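16S rRNA processing protein (Pseudomonas aeruginosa, PDB 2F1L) probably acts as an accessory factor in the last step of 30S ribosomal subunit assembly, where it is needed for efficient processing of 16S rRNA. Local coordinates at residues Leu20-Ser28 with Val36-Pro44; Ile62-Gly70 with Leu77-Asp85. All blocks are in the same frame, centred on the assembly; numbering follows the deposited sequence.

Contacts 1 and 2 follow one another along the chain, contact 1 closing before contact 2 opens, and both belong to the RimM N-terminal domain. Their centres lie about 12 Å apart on one curled antiparallel sheet. Strand 20-27 pairs with 35-40, 35-40 with 76-81, and 76-81 with 61-73, so the two contacts are alternate seams across four consecutive strands. The seam between them is closed by probable hydrogen bonds, Val-38 O to Leu-77 N and Val-36 N to Ala-79 O, both 2.9 Å. One continuous sheet thus runs from contact 1, which meets the second subunit, to contact 2, whose centre lies about 17 Å from the centre of the chain and whose segments touch no other chain of the assembly.

Contact 1: residues Leu20-Ser28 with Val36-Pro44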
# COMPACT_ATOMS: atom_id res chain seq x y z
N LEU A 20 1.78 -20.38 -10.55
CA LEU A 20 2.58 -20.01 -9.36
C LEU A 20 2.47 -18.48 -9.17
O LEU A 20 2.76 -17.73 -10.07
CB LEU A 20 4.08 -20.45 -9.50
CG LEU A 20 4.71 -21.80 -9.02
N VAL A 21 2.03 -18.00 -8.01
CA VAL A 21 2.14 -16.57 -7.69
C VAL A 21 3.27 -16.33 -6.69
O VAL A 21 3.62 -17.23 -5.92
CB VAL A 21 0.81 -15.91 -7.18
CG1 VAL A 21 -0.34 -16.23 -8.15
CG2 VAL A 21 0.47 -16.32 -5.80
N VAL A 22 3.82 -15.12 -6.70
CA VAL A 22 4.99 -14.79 -5.93
C VAL A 22 4.57 -14.04 -4.67
O VAL A 22 4.04 -12.91 -4.74
CB VAL A 22 5.97 -13.87 -6.71
CG1 VAL A 22 7.25 -13.64 -5.90
CG2 VAL A 22 6.31 -14.44 -8.06
N ILE A 23 4.83 -14.63 -3.51
CA ILE A 23 4.40 -14.00 -2.25
C ILE A 23 5.48 -13.25 -1.54
O ILE A 23 5.22 -12.64 -0.53
CB ILE A 23 3.76 -15.02 -1.27
CG1 ILE A 23 4.75 -16.15 -0.94
CG2 ILE A 23 2.45 -15.54 -1.88
CD1 ILE A 23 4.23 -17.17 0.07
N GLY A 24 6.71 -13.36 -2.02
CA GLY A 24 7.88 -12.69 -1.36
C GLY A 24 9.16 -12.93 -2.13
O GLY A 24 9.15 -13.59 -3.19
N LYS A 25 10.28 -12.42 -1.63
CA LYS A 25 11.54 -12.64 -2.30
C LYS A 25 12.68 -12.64 -1.34
O LYS A 25 12.74 -11.77 -0.47
CB LYS A 25 11.76 -11.55 -3.33
CG LYS A 25 13.07 -11.74 -4.10
CD LYS A 25 13.03 -11.07 -5.45
CE LYS A 25 14.20 -11.50 -6.32
NZ LYS A 25 14.13 -10.82 -7.64
N ILE A 26 13.61 -13.59 -1.52
CA ILE A 26 14.81 -13.70 -0.71
C ILE A 26 15.88 -12.80 -1.26
O ILE A 26 16.30 -12.93 -2.40
CB ILE A 26 15.34 -15.17 -0.66
CG1 ILE A 26 14.26 -16.12 -0.14
CG2 ILE A 26 16.54 -15.30 0.24
CD1 ILE A 26 14.76 -17.58 0.04
N VAL A 27 16.34 -11.85 -0.45
CA VAL A 27 17.21 -10.78 -0.97
C VAL A 27 18.56 -10.65 -0.32
O VAL A 27 19.43 -9.95 -0.83
CB VAL A 27 16.53 -9.42 -0.86
CG1 VAL A 27 15.33 -9.37 -1.77
CG2 VAL A 27 16.11 -9.14 0.60
N SER A 28 18.77 -11.31 0.79
CA SER A 28 20.05 -11.25 1.43
C SER A 28 20.07 -12.28 2.55
O SER A 28 19.17 -13.09 2.66
CB SER A 28 20.19 -9.85 2.06
OG SER A 28 21.49 -9.69 2.58
N VAL A 36 17.69 -16.08 6.31
CA VAL A 36 17.69 -15.21 5.15
C VAL A 36 16.77 -13.99 5.38
O VAL A 36 15.83 -14.01 6.21
CB VAL A 36 17.25 -15.96 3.88
CG1 VAL A 36 18.27 -17.02 3.49
CG2 VAL A 36 15.89 -16.63 4.06
N LYS A 37 17.04 -12.93 4.64
CA LYS A 37 16.27 -11.71 4.69
C LYS A 37 15.34 -11.74 3.47
O LYS A 37 15.74 -12.09 2.37
CB LYS A 37 17.19 -10.52 4.66
CG LYS A 37 16.55 -9.19 5.00
CD LYS A 37 17.28 -8.06 4.29
CE LYS A 37 17.48 -6.80 5.13
NZ LYS A 37 17.77 -5.71 4.15
N VAL A 38 14.10 -11.41 3.72
CA VAL A 38 12.99 -11.68 2.83
C VAL A 38 12.10 -10.46 2.79
O VAL A 38 11.75 -9.91 3.83
CB VAL A 38 12.21 -12.92 3.35
CG1 VAL A 38 10.86 -13.01 2.73
CG2 VAL A 38 12.99 -14.19 3.03
N TYR A 39 11.76 -10.00 1.59
CA TYR A 39 10.70 -9.04 1.47
C TYR A 39 9.39 -9.85 1.34
O TYR A 39 9.37 -10.91 0.69
CB TYR A 39 10.90 -8.13 0.25
CG TYR A 39 12.03 -7.12 0.32
CD1 TYR A 39 12.31 -6.42 1.47
CD2 TYR A 39 12.75 -6.79 -0.83
CE1 TYR A 39 13.32 -5.45 1.49
CE2 TYR A 39 13.74 -5.82 -0.81
CZ TYR A 39 14.03 -5.16 0.36
OH TYR A 39 15.04 -4.21 0.40
N SER A 40 8.32 -9.38 1.97
CA SER A 40 7.03 -10.06 1.87
C SER A 40 6.05 -9.28 1.02
O SER A 40 5.97 -8.09 1.15
CB SER A 40 6.41 -10.24 3.24
OG SER A 40 5.06 -10.60 3.12
N PHE A 41 5.28 -9.96 0.19
CA PHE A 41 4.28 -9.33 -0.68
C PHE A 41 2.83 -9.63 -0.25
O PHE A 41 1.83 -9.34 -1.00
CB PHE A 41 4.51 -9.77 -2.14
CG PHE A 41 5.92 -9.54 -2.64
CD1 PHE A 41 6.64 -8.41 -2.25
CD2 PHE A 41 6.52 -10.42 -3.53
CE1 PHE A 41 7.94 -8.20 -2.69
CE2 PHE A 41 7.83 -10.23 -3.98
CZ PHE A 41 8.53 -9.11 -3.56
N THR A 42 2.71 -10.21 0.93
CA THR A 42 1.43 -10.64 1.46
C THR A 42 0.74 -9.50 2.23
O THR A 42 1.37 -8.54 2.63
CB THR A 42 1.59 -11.85 2.41
OG1 THR A 42 2.40 -11.49 3.56
CG2 THR A 42 2.28 -12.99 1.67
N ASP A 43 -0.58 -9.64 2.39
CA ASP A 43 -1.36 -8.74 3.19
C ASP A 43 -2.08 -9.62 4.18
O ASP A 43 -2.78 -10.51 3.78
CB ASP A 43 -2.39 -8.04 2.32
CG ASP A 43 -3.17 -7.02 3.07
OD1 ASP A 43 -2.89 -6.83 4.28
OD2 ASP A 43 -4.06 -6.41 2.42
N PRO A 44 -1.84 -9.45 5.50
CA PRO A 44 -0.91 -8.65 6.27
C PRO A 44 0.51 -8.98 5.91
O PRO A 44 0.77 -10.08 5.40
CB PRO A 44 -1.14 -9.18 7.69
CG PRO A 44 -2.51 -9.68 7.70
CD PRO A 44 -2.68 -10.27 6.37
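The phenyl ring of Phe-41 lies over the backbone of Gly-24, with the glycine CA above one face and Phe-41 CD2 3.4 Å from that CA. The overlap lies just past the end of strand 35-40, which pairs antiparallel with strand 20-27 in the curled sheet of the RimM N-terminal domain. With CG anti to its own carbonyl carbon (chi1 -54°), the ring reaches the first strand, where Val-22 CG1 lies beside Phe-41 CE2 at 4.0 Å and Val-22 O meets the ring edge in plane. Phe-41 N also donates to Ile-23 O, from above the carbonyl plane. Val-145 of the second subunit packs on this ring as well.

Lys-25 and Tyr-39 form a hydrogen-bonded pair through both backbone amides. Farther along, Val-27 and Ser-28 both face Lys-37 in a classic beta bulge: Val-27 N bonds Lys-37 O almost straight (173°), while the bond from Ser-28 N to the same oxygen is weak. Val-27 crosses Tyr-39 at about a right angle, placing Val-27 CG2 over the centre of the ring, 4.2 Å above its plane, and CG1 3.8 Å from Tyr-39 CD2. The Tyr-39 hydroxyl is hydrogen-bonded to the terminal carboxylate of Phe-187 of the second subunit, and Lys-25 NZ forms a salt bridge with Glu-159 of that same subunit. On the sheet face bearing Ile-26 and Val-38, Ile-26 CG1 meets Val-38 CG2 at 3.9 Å.

Contact 2: residues Ile62-Gly70 with Leu77-Asp85; sequences IRQAELVRG and LAAKLKGLD
Lys-80 meets Arg-69 across the hairpin of strands 61-73 and 76-81, in the antiparallel sheet of the RimM N-terminal domain. Its CB lies 3.5 Å from Arg-69 O and also touches Arg-69 CG; the next carbon, CG, approaches Arg-69 NH1 as the two side chains run side by side, pointing the same way. Bends at chi2 (73°) and chi4 (48°) then carry the lysine chain back toward its own segment. There Lys-80 NZ makes a salt bridge to Asp-85 OD1 at 2.7 Å, approaching nearly along the carboxylate C-O axis. NZ also donates to Leu-84 O from above the carbonyl plane, with a weak further bond to Leu-81 O. The ammonium group is thus bound to the type II turn 81-84 and the aspartate just beyond it.

Val-68 and Arg-69 both face Lys-80, a classic beta bulge in strand 61-73. Lys-80 O accepts from Val-68 N, and Lys-80 N donates to Arg-69 O. Val-68 CG1 stands 4.3 Å above one face of the Arg-69 guanidinium, while Val-68 CG2 reaches across to Lys-82 N at 3.6 Å.

On the other face of the hairpin, Leu-67 CD1 rests against Ala-79 CB at 3.9 Å and also meets Leu-81 CD2; Trp-54 of strand 53-58 packs against both leucines. Where strand 76-81 runs out into the type II turn, Lys-82 N donates to Glu-66 O. A water extends this connection, accepting from Glu-66 N at 2.9 Å and donating to Lys-82 O at 3.0 Å.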
# COMPACT_ATOMS: atom_id res chain seq x y z
N ILE A 62 13.77 -23.71 -10.72
CA ILE A 62 12.81 -23.96 -9.63
C ILE A 62 13.45 -24.80 -8.54
O ILE A 62 14.43 -25.44 -8.78
CB ILE A 62 11.55 -24.64 -10.15
CG1 ILE A 62 10.78 -23.64 -11.00
CG2 ILE A 62 10.66 -25.17 -9.01
N ARG A 63 12.91 -24.75 -7.32
CA ARG A 63 13.54 -25.38 -6.15
C ARG A 63 12.62 -25.24 -4.92
O ARG A 63 11.89 -24.26 -4.81
CB ARG A 63 14.91 -24.75 -5.91
CG ARG A 63 15.45 -24.93 -4.51
CD ARG A 63 16.80 -24.25 -4.32
NE ARG A 63 17.56 -24.96 -3.30
CZ ARG A 63 18.86 -24.82 -3.05
NH1 ARG A 63 19.62 -23.96 -3.72
NH2 ARG A 63 19.39 -25.55 -2.09
N GLN A 64 12.66 -26.21 -4.02
CA GLN A 64 11.71 -26.34 -2.91
C GLN A 64 12.38 -26.06 -1.60
O GLN A 64 13.50 -26.48 -1.41
CB GLN A 64 11.16 -27.76 -2.84
CG GLN A 64 10.34 -28.17 -4.05
CD GLN A 64 9.18 -27.22 -4.31
OE1 GLN A 64 8.54 -26.72 -3.37
NE2 GLN A 64 8.91 -26.93 -5.59
N ALA A 65 11.70 -25.36 -0.70
CA ALA A 65 12.23 -25.09 0.63
C ALA A 65 11.13 -25.12 1.68
O ALA A 65 9.97 -24.86 1.37
CB ALA A 65 12.91 -23.77 0.63
N GLU A 66 11.51 -25.46 2.91
CA GLU A 66 10.59 -25.50 4.07
C GLU A 66 10.94 -24.45 5.09
O GLU A 66 12.06 -24.40 5.59
CB GLU A 66 10.64 -26.86 4.77
CG GLU A 66 10.16 -27.97 3.87
CD GLU A 66 9.40 -29.07 4.60
OE1 GLU A 66 8.21 -28.88 4.98
OE2 GLU A 66 10.03 -30.13 4.77
N LEU A 67 9.95 -23.64 5.43
CA LEU A 67 10.06 -22.59 6.43
C LEU A 67 9.90 -23.21 7.80
O LEU A 67 8.85 -23.75 8.12
CB LEU A 67 8.93 -21.57 6.23
CG LEU A 67 8.87 -20.44 7.25
CD1 LEU A 67 10.06 -19.57 7.07
CD2 LEU A 67 7.61 -19.60 7.11
N VAL A 68 10.94 -23.12 8.61
CA VAL A 68 10.89 -23.60 9.98
C VAL A 68 10.22 -22.55 10.84
O VAL A 68 9.29 -22.84 11.51
CB VAL A 68 12.28 -23.86 10.55
CG1 VAL A 68 12.19 -24.23 12.04
CG2 VAL A 68 12.95 -24.97 9.74
N ARG A 69 10.71 -21.32 10.79
CA ARG A 69 10.15 -20.22 11.56
C ARG A 69 10.69 -18.93 11.01
O ARG A 69 11.68 -18.91 10.25
CB ARG A 69 10.57 -20.33 13.02
CG ARG A 69 12.08 -20.25 13.26
CD ARG A 69 12.45 -19.96 14.70
NE ARG A 69 12.59 -21.18 15.47
CZ ARG A 69 13.64 -22.00 15.41
NH1 ARG A 69 14.69 -21.75 14.60
NH2 ARG A 69 13.63 -23.10 16.19
N GLY A 70 10.07 -17.84 11.44
CA GLY A 70 10.51 -16.50 11.07
C GLY A 70 9.88 -15.39 11.91
O GLY A 70 9.12 -15.63 12.83
N LEU A 77 11.49 -9.38 6.69
CA LEU A 77 11.40 -10.57 7.48
C LEU A 77 12.73 -11.29 7.53
O LEU A 77 13.51 -11.20 6.59
CB LEU A 77 10.40 -11.52 6.87
CG LEU A 77 8.93 -11.26 7.18
CD1 LEU A 77 8.47 -10.08 6.36
CD2 LEU A 77 8.09 -12.49 6.79
N ALA A 78 12.95 -12.04 8.61
CA ALA A 78 14.01 -13.07 8.68
C ALA A 78 13.36 -14.44 8.78
O ALA A 78 12.42 -14.67 9.55
CB ALA A 78 14.94 -12.84 9.87
N ALA A 79 13.88 -15.36 7.99
CA ALA A 79 13.28 -16.66 7.83
C ALA A 79 14.35 -17.73 8.00
O ALA A 79 15.45 -17.56 7.49
CB ALA A 79 12.69 -16.77 6.47
N LYS A 80 14.02 -18.78 8.75
CA LYS A 80 14.87 -19.93 8.94
C LYS A 80 14.31 -21.06 8.10
O LYS A 80 13.18 -21.47 8.30
CB LYS A 80 14.92 -20.33 10.43
CG LYS A 80 15.86 -21.53 10.78
CD LYS A 80 17.35 -21.16 10.71
CE LYS A 80 18.31 -22.35 10.96
NZ LYS A 80 17.91 -23.51 10.14
N LEU A 81 15.10 -21.53 7.14
CA LEU A 81 14.71 -22.65 6.27
C LEU A 81 15.37 -23.95 6.73
O LEU A 81 16.51 -23.96 7.22
CB LEU A 81 15.08 -22.36 4.82
CG LEU A 81 14.65 -20.99 4.29
CD1 LEU A 81 15.06 -20.88 2.85
CD2 LEU A 81 13.16 -20.78 4.43
N LYS A 82 14.65 -25.05 6.54
CA LYS A 82 15.09 -26.33 7.10
C LYS A 82 16.38 -26.70 6.43
O LYS A 82 16.50 -26.62 5.22
CB LYS A 82 14.04 -27.43 6.91
CG LYS A 82 14.41 -28.70 7.65
CD LYS A 82 13.29 -29.71 7.70
CE LYS A 82 13.81 -30.98 8.31
NZ LYS A 82 13.00 -32.15 7.89
N GLY A 83 17.37 -27.06 7.24
CA GLY A 83 18.67 -27.51 6.75
C GLY A 83 19.57 -26.44 6.16
O GLY A 83 20.58 -26.77 5.54
N LEU A 84 19.22 -25.17 6.36
CA LEU A 84 20.07 -24.05 5.94
C LEU A 84 20.61 -23.42 7.23
O LEU A 84 19.94 -22.60 7.87
CB LEU A 84 19.24 -23.05 5.09
CG LEU A 84 19.89 -21.80 4.53
CD1 LEU A 84 21.07 -22.17 3.69
CD2 LEU A 84 18.94 -21.02 3.70
N ASP A 85 21.82 -23.83 7.61
CA ASP A 85 22.37 -23.50 8.94
C ASP A 85 23.64 -22.68 9.01
O ASP A 85 24.24 -22.59 10.07
CB ASP A 85 22.53 -24.79 9.73
CG ASP A 85 21.26 -25.58 9.78
OD1 ASP A 85 20.20 -25.01 10.13
OD2 ASP A 85 21.29 -26.77 9.47
O HOH W 1 14.30 -26.12 3.29